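Local structure of proteinase K (Serratia sp., 2B6N) at residues G9-R12 and I13-N17; S55-F59 and I60-Y64; A135-A138 and T139-V143. The protein probably cleaves peptide bonds inside proteins as a secreted, calcium-binding serine endopeptidase of the subtilase (S8) family, this chain being its protease domain. One frame throughout, in Å; residues are numbered along the deposited sequence. Where two conformers were deposited one is given.

The three contacts follow one another along the protease domain: 9-17, then 55-64, then 135-143. Each is local, made where a helix or strand starts or ends. Contact 1 lies at the end of helix 8-13, contact 2 spans the end of strand 53-58, an outermost strand of the parallel sheet, and the turn after it, and contact 3 lies at the start of helix 137-148. Contact 1 is alone on its side of the chain's centre, with its centre about 35 Å from that of contact 2 and 32 Å from that of contact 3. Contacts 2 and 3 are closer, about 11 Å between nearest atoms. None touches another, so calcium binding, turn and helix start are separate local features of the subtilase fold.

Contact 1: residues G9-R12 and I13-N17; sequences GIDR and IDQRN. With CA (calcium ion), chain C.
Asp11 and Gln15 meet at a calcium ion through different first torsions. In Asp11, CG is anti to the backbone N (chi1 -163°). In Gln15, CG sits between the backbone N and the carbonyl carbon (chi1 55°), and the chain runs on extended. Their carboxylate and amide planes are 76° apart. Asp11 grips the ion through O and OD1. Asp14 OD1 and Gln15 OE1 add one bond each, and all four oxygens lie 2.4 Å from the calcium. A water, Asp21 and Asn23 complete the site. The metal explains why Asp14 OD1 can approach Asp11 O to 2.8 Å. Gln15 NE2 donates to Asn17 O at 2.7 Å and also to Pro19 O. The Arg12 chain bends at its second torsion, which brings the guanidinium to the loop carbonyls. NH2 donates almost straight to Arg16 O at 2.9 Å, in the guanidinium plane but above the carbonyl plane, not on a lone pair. NH1 bonds weakly to Gln15 O, and NE joins a salt bridge with Asp185. The site lies where helix 8-13 gives way to the loop before strand 23-25, and the ion ties the two together. Ile13 rests against Pro202 of strand 199-202, and Asp14 OD2 accepts from His25 N of strand 23-25.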
ATOM      1  N   GLY A   9       4.710  12.324  -3.070  1.00  5.89           N
ATOM      2  CA  GLY A   9       4.280  11.009  -3.565  1.00  6.12           C
ATOM      3  C   GLY A   9       2.979  11.088  -4.335  1.00  6.80           C
ATOM      4  O   GLY A   9       2.905  10.699  -5.513  1.00  6.62           O
ATOM      5  N   ILE A  10       1.939  11.579  -3.656  1.00  6.06           N
ATOM      6  CA  ILE A  10       0.630  11.723  -4.291  1.00  5.56           C
ATOM      7  C   ILE A  10       0.670  12.779  -5.424  1.00  5.44           C
ATOM      8  O   ILE A  10      -0.027  12.626  -6.419  1.00  4.86           O
ATOM      9  CB  ILE A  10      -0.521  11.972  -3.265  1.00  5.92           C
ATOM     10  CG1 ILE A  10      -0.372  13.327  -2.563  1.00  6.59           C
ATOM     11  CG2 ILE A  10      -0.605  10.810  -2.255  1.00  6.50           C
ATOM     12  CD1 ILE A  10      -1.494  13.599  -1.551  1.00  5.13           C
ATOM     13  N   ASP A  11       1.489  13.822  -5.273  1.00  5.11           N
ATOM     14  CA  ASP A  11       1.719  14.797  -6.379  1.00  5.19           C
ATOM     15  C   ASP A  11       2.180  14.081  -7.672  1.00  5.40           C
ATOM     16  O   ASP A  11       1.768  14.438  -8.800  1.00  4.85           O
ATOM     17  CB  ASP A  11       2.763  15.850  -5.939  1.00  5.13           C
ATOM     18  CG  ASP A  11       2.770  17.121  -6.825  1.00  6.55           C
ATOM     19  OD1 ASP A  11       2.031  17.195  -7.836  1.00  7.12           O
ATOM     20  OD2 ASP A  11       3.531  18.042  -6.473  1.00  5.76           O
ATOM     21  N   ARG A  12       3.048  13.084  -7.514  1.00  5.23           N
ATOM     22  CA  ARG A  12       3.625  12.373  -8.661  1.00  5.35           C
ATOM     23  C   ARG A  12       2.649  11.499  -9.441  1.00  5.87           C
ATOM     24  O   ARG A  12       2.754  11.401 -10.670  1.00  6.29           O
ATOM     25  CB  ARG A  12       4.818  11.511  -8.220  1.00  5.48           C
ATOM     26  CG  ARG A  12       5.538  10.739  -9.388  1.00  4.85           C
ATOM     27  CD  ARG A  12       6.397  11.729 -10.207  1.00  4.36           C
ATOM     28  NE  ARG A  12       6.904  11.217 -11.497  1.00  4.79           N
ATOM     29  CZ  ARG A  12       6.211  11.184 -12.633  1.00  6.94           C
ATOM     30  NH1 ARG A  12       4.926  11.533 -12.668  1.00  5.80           N
ATOM     31  NH2 ARG A  12       6.799  10.756 -13.741  1.00  5.58           N
ATOM     32  N   ILE A  13       1.714  10.870  -8.734  0.50  6.39           N
ATOM     33  CA  ILE A  13       0.916   9.795  -9.321  0.50  6.88           C
ATOM     34  C   ILE A  13      -0.173  10.282 -10.291  0.50  6.78           C
ATOM     35  O   ILE A  13      -0.587   9.530 -11.177  0.50  6.76           O
ATOM     36  CB  ILE A  13       0.361   8.838  -8.219  0.50  6.78           C
ATOM     37  CG1 ILE A  13       1.512   8.221  -7.413  0.50  7.50           C
ATOM     38  CG2 ILE A  13      -0.484   7.733  -8.820  0.50  8.72           C
ATOM     39  CD1 ILE A  13       2.518   7.462  -8.248  0.50  7.75           C
ATOM     40  N   ASP A  14      -0.603  11.538 -10.157  1.00  6.69           N
ATOM     41  CA  ASP A  14      -1.662  12.095 -11.045  1.00  7.07           C
ATOM     42  C   ASP A  14      -1.154  12.800 -12.328  1.00  8.31           C
ATOM     43  O   ASP A  14      -1.917  13.509 -13.004  1.00  8.92           O
ATOM     44  CB  ASP A  14      -2.637  13.007 -10.257  1.00  7.51           C
ATOM     45  CG  ASP A  14      -2.065  14.382  -9.996  1.00  8.76           C
ATOM     46  OD1 ASP A  14      -0.819  14.520  -9.945  1.00  8.06           O
ATOM     47  OD2 ASP A  14      -2.859  15.332  -9.900  1.00  9.25           O
ATOM     48  N   GLN A  15       0.116  12.583 -12.672  1.00  8.18           N
ATOM     49  CA  GLN A  15       0.727  13.190 -13.857  1.00  8.33           C
ATOM     50  C   GLN A  15       1.724  12.226 -14.514  1.00  8.94           C
ATOM     51  O   GLN A  15       2.298  11.353 -13.839  1.00  7.69           O
ATOM     52  CB  GLN A  15       1.408  14.517 -13.475  1.00  8.47           C
ATOM     53  CG  GLN A  15       2.443  14.392 -12.341  1.00  7.72           C
ATOM     54  CD  GLN A  15       3.031  15.723 -11.955  1.00  8.71           C
ATOM     55  OE1 GLN A  15       2.523  16.397 -11.051  1.00  8.53           O
ATOM     56  NE2 GLN A  15       4.106  16.122 -12.641  1.00  8.30           N
ATOM     57  N   ARG A  16       1.949  12.399 -15.821  1.00  9.11           N
ATOM     58  CA  ARG A  16       2.860  11.495 -16.568  1.00  9.98           C
ATOM     59  C   ARG A  16       4.332  11.874 -16.394  1.00  9.93           C
ATOM     60  O   ARG A  16       5.195  11.016 -16.167  1.00  9.69           O
ATOM     61  CB  ARG A  16       2.523  11.514 -18.069  1.00 10.12           C
ATOM     62  CG  ARG A  16       1.072  11.123 -18.387  1.00 10.97           C
ATOM     63  CD  ARG A  16       0.841   9.668 -17.982  1.00 10.99           C
ATOM     64  NE  ARG A  16      -0.441   9.133 -18.421  1.00 11.25           N
ATOM     65  CZ  ARG A  16      -0.876   7.902 -18.140  1.00 11.94           C
ATOM     66  NH1 ARG A  16      -0.146   7.090 -17.377  1.00 10.84           N
ATOM     67  NH2 ARG A  16      -2.071   7.502 -18.589  1.00 11.14           N
ATOM     68  N   ASN A  17       4.598  13.169 -16.515  1.00 10.07           N
ATOM     69  CA  ASN A  17       5.954  13.700 -16.583  1.00 11.10           C
ATOM     70  C   ASN A  17       6.284  14.596 -15.406  1.00 11.08           C
ATOM     71  O   ASN A  17       5.386  15.265 -14.861  1.00 11.13           O
ATOM     72  CB  ASN A  17       6.113  14.528 -17.867  1.00 12.31           C
ATOM     73  CG  ASN A  17       5.684  13.771 -19.109  1.00 14.22           C
ATOM     74  OD1 ASN A  17       6.108  12.644 -19.331  1.00 18.54           O
ATOM     75  ND2 ASN A  17       4.851  14.395 -19.932  1.00 19.71           N
TER
HETATM   76 CA    CA C 300       0.615  16.351  -9.585  1.00  6.83          CA
HETATM   77  O   HOH W   1      -0.678  16.895 -11.733  1.00 15.98           O

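Contact 2: residues S55-F59 and I60-Y64; sequences SGYDF and IDNDY
Asp58 and Asp63 form an antiparallel hydrogen-bonded pair, and with Asn62 they make a G1 beta bulge. The bulge closes a tight turn at the end of strand 53-58, an outermost strand of the parallel subtilase sheet. Asp58 N donates to Asp63 O at 2.7 Å. Asp63 N returns a bond to Asp58 O at 3.2 Å, and Asn62 N makes a weak one to the same oxygen.

Side-chain to backbone bonds hold the turn from within. The CG of Asp58 is anti to its N (chi1 -180°), which sends the carboxylate over the turn. OD1 takes two donors. Ile60 N meets Asp58 OD1 nearly along the C-O axis at 2.8 Å, which makes an Asx turn. Asp61 N comes to Asp58 OD1 from above the carboxylate plane at 2.9 Å.

Asp58 OD2 and Asp61 OD2 are only 3.3 Å apart. Arg97 forms salt bridges with both and probably offsets their repulsion. A water 2.8 Å from Asp58 OD2 also lies close to Asp63 OD1. That Asp63 oxygen accepts from Asp65 N as well.

The aromatic contacts lie beside the paired backbones. Tyr57 turns an edge to the face of Tyr64 in a T-shaped stack, with the centroids 4.8 Å apart and the planes at 87°. Tyr57 CE1 stands over the centre of the Tyr64 ring. Asp63 O lies over one face of the Tyr57 ring.

The far end of that ring is tied to the turn. Tyr57 OH donates to Asn62 OD1 at 2.6 Å, from above the plane of the amide carbonyl and not on a lone pair.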
ATOM      1  N   SER A  55     -10.718  -0.654  13.956  1.00  9.15           N
ATOM      2  CA  SER A  55      -9.944  -1.888  14.147  1.00  9.80           C
ATOM      3  C   SER A  55     -10.618  -3.114  13.553  1.00 10.33           C
ATOM      4  O   SER A  55     -11.839  -3.294  13.680  1.00 10.65           O
ATOM      5  CB  SER A  55      -9.669  -2.129  15.625  1.00  9.99           C
ATOM      6  OG  SER A  55      -8.895  -1.086  16.177  1.00 12.32           O
ATOM      7  N   GLY A  56      -9.818  -3.959  12.902  1.00  8.90           N
ATOM      8  CA  GLY A  56     -10.291  -5.244  12.409  1.00  9.69           C
ATOM      9  C   GLY A  56     -10.004  -6.312  13.457  1.00  9.84           C
ATOM     10  O   GLY A  56     -10.916  -6.834  14.121  1.00  9.64           O
ATOM     11  N   TYR A  57      -8.735  -6.655  13.600  1.00  9.28           N
ATOM     12  CA  TYR A  57      -8.326  -7.608  14.632  1.00  9.82           C
ATOM     13  C   TYR A  57      -6.859  -7.409  14.941  1.00  9.79           C
ATOM     14  O   TYR A  57      -6.091  -6.991  14.067  1.00  9.48           O
ATOM     15  CB  TYR A  57      -8.553  -9.082  14.214  1.00  9.67           C
ATOM     16  CG  TYR A  57      -8.581  -9.966  15.443  1.00 10.73           C
ATOM     17  CD1 TYR A  57      -9.724 -10.020  16.231  1.00 10.65           C
ATOM     18  CD2 TYR A  57      -7.457 -10.697  15.852  1.00 10.90           C
ATOM     19  CE1 TYR A  57      -9.780 -10.789  17.369  1.00 12.14           C
ATOM     20  CE2 TYR A  57      -7.498 -11.490  17.016  1.00 11.25           C
ATOM     21  CZ  TYR A  57      -8.673 -11.514  17.770  1.00 13.51           C
ATOM     22  OH  TYR A  57      -8.769 -12.253  18.933  1.00 13.31           O
ATOM     23  N   ASP A  58      -6.486  -7.704  16.186  1.00  9.08           N
ATOM     24  CA  ASP A  58      -5.112  -7.617  16.634  1.00  9.16           C
ATOM     25  C   ASP A  58      -4.573  -9.022  16.925  1.00  9.23           C
ATOM     26  O   ASP A  58      -4.913  -9.616  17.946  1.00  9.37           O
ATOM     27  CB  ASP A  58      -5.036  -6.680  17.854  1.00  9.46           C
ATOM     28  CG  ASP A  58      -3.618  -6.512  18.406  1.00 10.35           C
ATOM     29  OD1 ASP A  58      -2.721  -7.314  18.067  1.00  9.80           O
ATOM     30  OD2 ASP A  58      -3.404  -5.563  19.191  1.00 13.00           O
ATOM     31  N   PHE A  59      -3.748  -9.548  16.015  1.00  8.59           N
ATOM     32  CA  PHE A  59      -3.116 -10.860  16.183  1.00  9.73           C
ATOM     33  C   PHE A  59      -1.853 -10.858  17.045  1.00 10.08           C
ATOM     34  O   PHE A  59      -1.307 -11.919  17.353  1.00 11.19           O
ATOM     35  CB  PHE A  59      -2.894 -11.543  14.824  1.00  9.64           C
ATOM     36  CG  PHE A  59      -4.182 -11.922  14.143  1.00  9.52           C
ATOM     37  CD1 PHE A  59      -4.718 -11.112  13.132  1.00  9.87           C
ATOM     38  CD2 PHE A  59      -4.894 -13.056  14.561  1.00 10.78           C
ATOM     39  CE1 PHE A  59      -5.928 -11.452  12.518  1.00 10.50           C
ATOM     40  CE2 PHE A  59      -6.096 -13.402  13.969  1.00 10.10           C
ATOM     41  CZ  PHE A  59      -6.625 -12.598  12.937  1.00 10.47           C
ATOM     42  N   ILE A  60      -1.403  -9.683  17.475  1.00 10.57           N
ATOM     43  CA  ILE A  60      -0.322  -9.629  18.476  1.00 10.95           C
ATOM     44  C   ILE A  60      -0.912  -9.843  19.877  1.00 11.58           C
ATOM     45  O   ILE A  60      -0.459 -10.731  20.618  1.00 12.39           O
ATOM     46  CB  ILE A  60       0.444  -8.295  18.403  1.00 11.73           C
ATOM     47  CG1 ILE A  60       1.063  -8.124  17.011  1.00  9.91           C
ATOM     48  CG2 ILE A  60       1.518  -8.205  19.520  1.00 10.90           C
ATOM     49  CD1 ILE A  60       2.153  -9.164  16.658  1.00 10.44           C
ATOM     50  N   ASP A  61      -1.928  -9.049  20.221  1.00 12.17           N
ATOM     51  CA  ASP A  61      -2.559  -9.108  21.558  1.00 12.89           C
ATOM     52  C   ASP A  61      -3.723 -10.091  21.661  1.00 12.47           C
ATOM     53  O   ASP A  61      -4.198 -10.388  22.765  1.00 12.46           O
ATOM     54  CB  ASP A  61      -3.030  -7.720  22.009  1.00 12.97           C
ATOM     55  CG  ASP A  61      -1.879  -6.760  22.259  1.00 14.86           C
ATOM     56  OD1 ASP A  61      -0.728  -7.209  22.452  1.00 16.44           O
ATOM     57  OD2 ASP A  61      -2.141  -5.542  22.272  1.00 16.52           O
ATOM     58  N   ASN A  62      -4.172 -10.589  20.516  1.00 12.20           N
ATOM     59  CA  ASN A  62      -5.350 -11.453  20.423  1.00 12.84           C
ATOM     60  C   ASN A  62      -6.645 -10.798  20.938  1.00 13.08           C
ATOM     61  O   ASN A  62      -7.324 -11.313  21.856  1.00 12.76           O
ATOM     62  CB  ASN A  62      -5.093 -12.815  21.091  1.00 13.32           C
ATOM     63  CG  ASN A  62      -6.156 -13.833  20.751  1.00 14.41           C
ATOM     64  OD1 ASN A  62      -6.799 -13.745  19.700  1.00 16.16           O
ATOM     65  ND2 ASN A  62      -6.355 -14.807  21.636  1.00 14.41           N
ATOM     66  N   ASP A  63      -6.971  -9.651  20.358  1.00 12.26           N
ATOM     67  CA  ASP A  63      -8.232  -8.984  20.655  1.00 12.47           C
ATOM     68  C   ASP A  63      -8.587  -8.024  19.514  1.00 12.84           C
ATOM     69  O   ASP A  63      -7.895  -7.998  18.489  1.00 12.77           O
ATOM     70  CB  ASP A  63      -8.217  -8.312  22.063  1.00 13.20           C
ATOM     71  CG  ASP A  63      -7.193  -7.191  22.195  1.00 12.68           C
ATOM     72  OD1 ASP A  63      -6.932  -6.467  21.204  1.00 11.56           O
ATOM     73  OD2 ASP A  63      -6.651  -7.020  23.310  1.00 13.34           O
ATOM     74  N   TYR A  64      -9.657  -7.251  19.670  1.00 12.16           N
ATOM     75  CA  TYR A  64     -10.172  -6.444  18.559  1.00 12.72           C
ATOM     76  C   TYR A  64      -9.636  -5.012  18.506  1.00 13.09           C
ATOM     77  O   TYR A  64     -10.138  -4.192  17.739  1.00 14.01           O
ATOM     78  CB  TYR A  64     -11.705  -6.447  18.565  1.00 12.67           C
ATOM     79  CG  TYR A  64     -12.284  -7.813  18.357  1.00 12.96           C
ATOM     80  CD1 TYR A  64     -12.490  -8.677  19.443  1.00 13.16           C
ATOM     81  CD2 TYR A  64     -12.637  -8.257  17.071  1.00 13.78           C
ATOM     82  CE1 TYR A  64     -13.029  -9.932  19.261  1.00 13.14           C
ATOM     83  CE2 TYR A  64     -13.166  -9.528  16.880  1.00 14.19           C
ATOM     84  CZ  TYR A  64     -13.358 -10.359  17.978  1.00 14.43           C
ATOM     85  OH  TYR A  64     -13.883 -11.622  17.795  1.00 15.45           O
TER
HETATM   86  O   HOH W   2      -4.776  -4.746  21.497  1.00 18.58           O

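Contact 3: residues A135-A138 and T139-V143; sequences ASQA and TDDAV
The Gln137 amide and the Asp141 carboxylate meet with their planes 57° apart, in the first turn of helix 137-148, just after its N-cap Ser136. The carboxylate oxygen lies at the amide's edge: Gln137 NE2 donates to Asp141 OD1 at 2.8 Å, and that oxygen is near the amide plane. Relative to the carboxylate, the donor comes from above the plane, 43° out of it. On that same side Gln137 O sits over the carboxylate face, 3.1 Å from Asp141 CG. It makes no hydrogen bond there, as the oxygens are all acceptors. Gln137 reaches over because its chain bends at the second torsion, which brings the amide alongside the helix toward Asp141. The Asp140 carboxylate has Ser136 O over one face, 3.1 Å from Asp140 CG. Its OD2 pairs with Arg171 in a salt bridge, and its OD1 bonds to Ser168 OG.

The Ser136 carbonyl receives the first helical bond, as Asp140 N donates to Ser136 O at 3.0 Å and almost straight. Asp141 N to Gln137 O and Ala142 N to Ala138 O carry the pattern on. Ala138 and Thr139 pack on Ile111 of helix 107-120, and Ala142 on Ile114, so this face of the turn leans on a neighbouring helix. Thr139 holds OG1 anti to its carbonyl carbon (chi1 -58°), pointing back to the cap. There Ser136 OG and Thr139 OG1 share a hydrogen bond of 3.1 Å, in which either hydroxyl could be the donor.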
ATOM      1  N   ALA A 135      11.279 -16.270   1.724  1.00  9.88           N
ATOM      2  CA  ALA A 135      10.291 -16.981   0.912  1.00  9.82           C
ATOM      3  C   ALA A 135       9.527 -18.027   1.740  1.00 10.57           C
ATOM      4  O   ALA A 135      10.125 -18.789   2.508  1.00 10.37           O
ATOM      5  CB  ALA A 135      10.954 -17.622  -0.301  1.00  9.85           C
ATOM      6  N   SER A 136       8.200 -18.033   1.583  1.00 10.36           N
ATOM      7  CA  SER A 136       7.305 -18.894   2.343  1.00  9.92           C
ATOM      8  C   SER A 136       6.107 -19.259   1.483  1.00  9.89           C
ATOM      9  O   SER A 136       5.263 -18.410   1.209  1.00  9.16           O
ATOM     10  CB  SER A 136       6.826 -18.186   3.615  1.00 10.87           C
ATOM     11  OG  SER A 136       5.846 -18.967   4.305  1.00 12.55           O
ATOM     12  N   GLN A 137       6.021 -20.520   1.063  1.00  9.31           N
ATOM     13  CA  GLN A 137       4.865 -20.954   0.270  1.00  9.33           C
ATOM     14  C   GLN A 137       3.573 -20.844   1.087  1.00  8.66           C
ATOM     15  O   GLN A 137       2.522 -20.555   0.540  1.00  8.65           O
ATOM     16  CB  GLN A 137       5.051 -22.375  -0.260  1.00 10.21           C
ATOM     17  CG  GLN A 137       3.963 -22.790  -1.249  1.00 11.39           C
ATOM     18  CD  GLN A 137       3.952 -21.940  -2.491  1.00 12.56           C
ATOM     19  OE1 GLN A 137       5.008 -21.600  -3.034  1.00 12.36           O
ATOM     20  NE2 GLN A 137       2.753 -21.557  -2.944  1.00 13.54           N
ATOM     21  N   ALA A 138       3.659 -21.080   2.399  1.00  8.18           N
ATOM     22  CA  ALA A 138       2.492 -20.947   3.293  1.00  7.82           C
ATOM     23  C   ALA A 138       1.922 -19.526   3.245  1.00  7.76           C
ATOM     24  O   ALA A 138       0.687 -19.331   3.143  1.00  6.31           O
ATOM     25  CB  ALA A 138       2.871 -21.351   4.745  1.00  8.12           C
ATOM     26  N   THR A 139       2.815 -18.536   3.310  1.00  6.74           N
ATOM     27  CA  THR A 139       2.401 -17.143   3.208  1.00  7.06           C
ATOM     28  C   THR A 139       1.817 -16.835   1.821  1.00  6.39           C
ATOM     29  O   THR A 139       0.759 -16.207   1.701  1.00  5.71           O
ATOM     30  CB  THR A 139       3.561 -16.169   3.507  1.00  8.04           C
ATOM     31  OG1 THR A 139       4.075 -16.436   4.821  1.00  8.32           O
ATOM     32  CG2 THR A 139       3.060 -14.704   3.445  1.00  6.30           C
ATOM     33  N   ASP A 140       2.515 -17.270   0.780  1.00  6.42           N
ATOM     34  CA  ASP A 140       2.046 -17.086  -0.597  1.00  6.89           C
ATOM     35  C   ASP A 140       0.658 -17.707  -0.837  1.00  7.17           C
ATOM     36  O   ASP A 140      -0.200 -17.109  -1.493  1.00  6.19           O
ATOM     37  CB  ASP A 140       3.060 -17.669  -1.594  1.00  7.48           C
ATOM     38  CG  ASP A 140       4.455 -17.067  -1.455  1.00  8.08           C
ATOM     39  OD1 ASP A 140       4.612 -15.963  -0.887  1.00  6.89           O
ATOM     40  OD2 ASP A 140       5.403 -17.720  -1.952  1.00  7.47           O
ATOM     41  N   ASP A 141       0.448 -18.913  -0.306  1.00  7.42           N
ATOM     42  CA  ASP A 141      -0.841 -19.590  -0.445  1.00  8.03           C
ATOM     43  C   ASP A 141      -1.962 -18.793   0.192  1.00  7.98           C
ATOM     44  O   ASP A 141      -3.076 -18.722  -0.354  1.00  8.03           O
ATOM     45  CB  ASP A 141      -0.819 -20.965   0.219  1.00  8.41           C
ATOM     46  CG  ASP A 141      -0.039 -22.003  -0.582  1.00 10.14           C
ATOM     47  OD1 ASP A 141       0.270 -21.779  -1.778  1.00 10.19           O
ATOM     48  OD2 ASP A 141       0.262 -23.040   0.034  1.00 11.27           O
ATOM     49  N   ALA A 142      -1.690 -18.232   1.372  1.00  8.04           N
ATOM     50  CA  ALA A 142      -2.721 -17.474   2.066  1.00  7.60           C
ATOM     51  C   ALA A 142      -3.086 -16.227   1.259  1.00  7.25           C
ATOM     52  O   ALA A 142      -4.261 -15.883   1.159  1.00  6.30           O
ATOM     53  CB  ALA A 142      -2.294 -17.108   3.502  1.00  7.17           C
ATOM     54  N   VAL A 143      -2.080 -15.560   0.694  1.00  7.21           N
ATOM     55  CA  VAL A 143      -2.316 -14.380  -0.158  1.00  7.27           C
ATOM     56  C   VAL A 143      -3.111 -14.750  -1.416  1.00  7.70           C
ATOM     57  O   VAL A 143      -4.116 -14.117  -1.737  1.00  7.30           O
ATOM     58  CB  VAL A 143      -1.000 -13.662  -0.573  1.00  7.34           C
ATOM     59  CG1 VAL A 143      -1.289 -12.562  -1.629  1.00  8.14           C
ATOM     60  CG2 VAL A 143      -0.326 -13.046   0.637  1.00  7.08           C
TER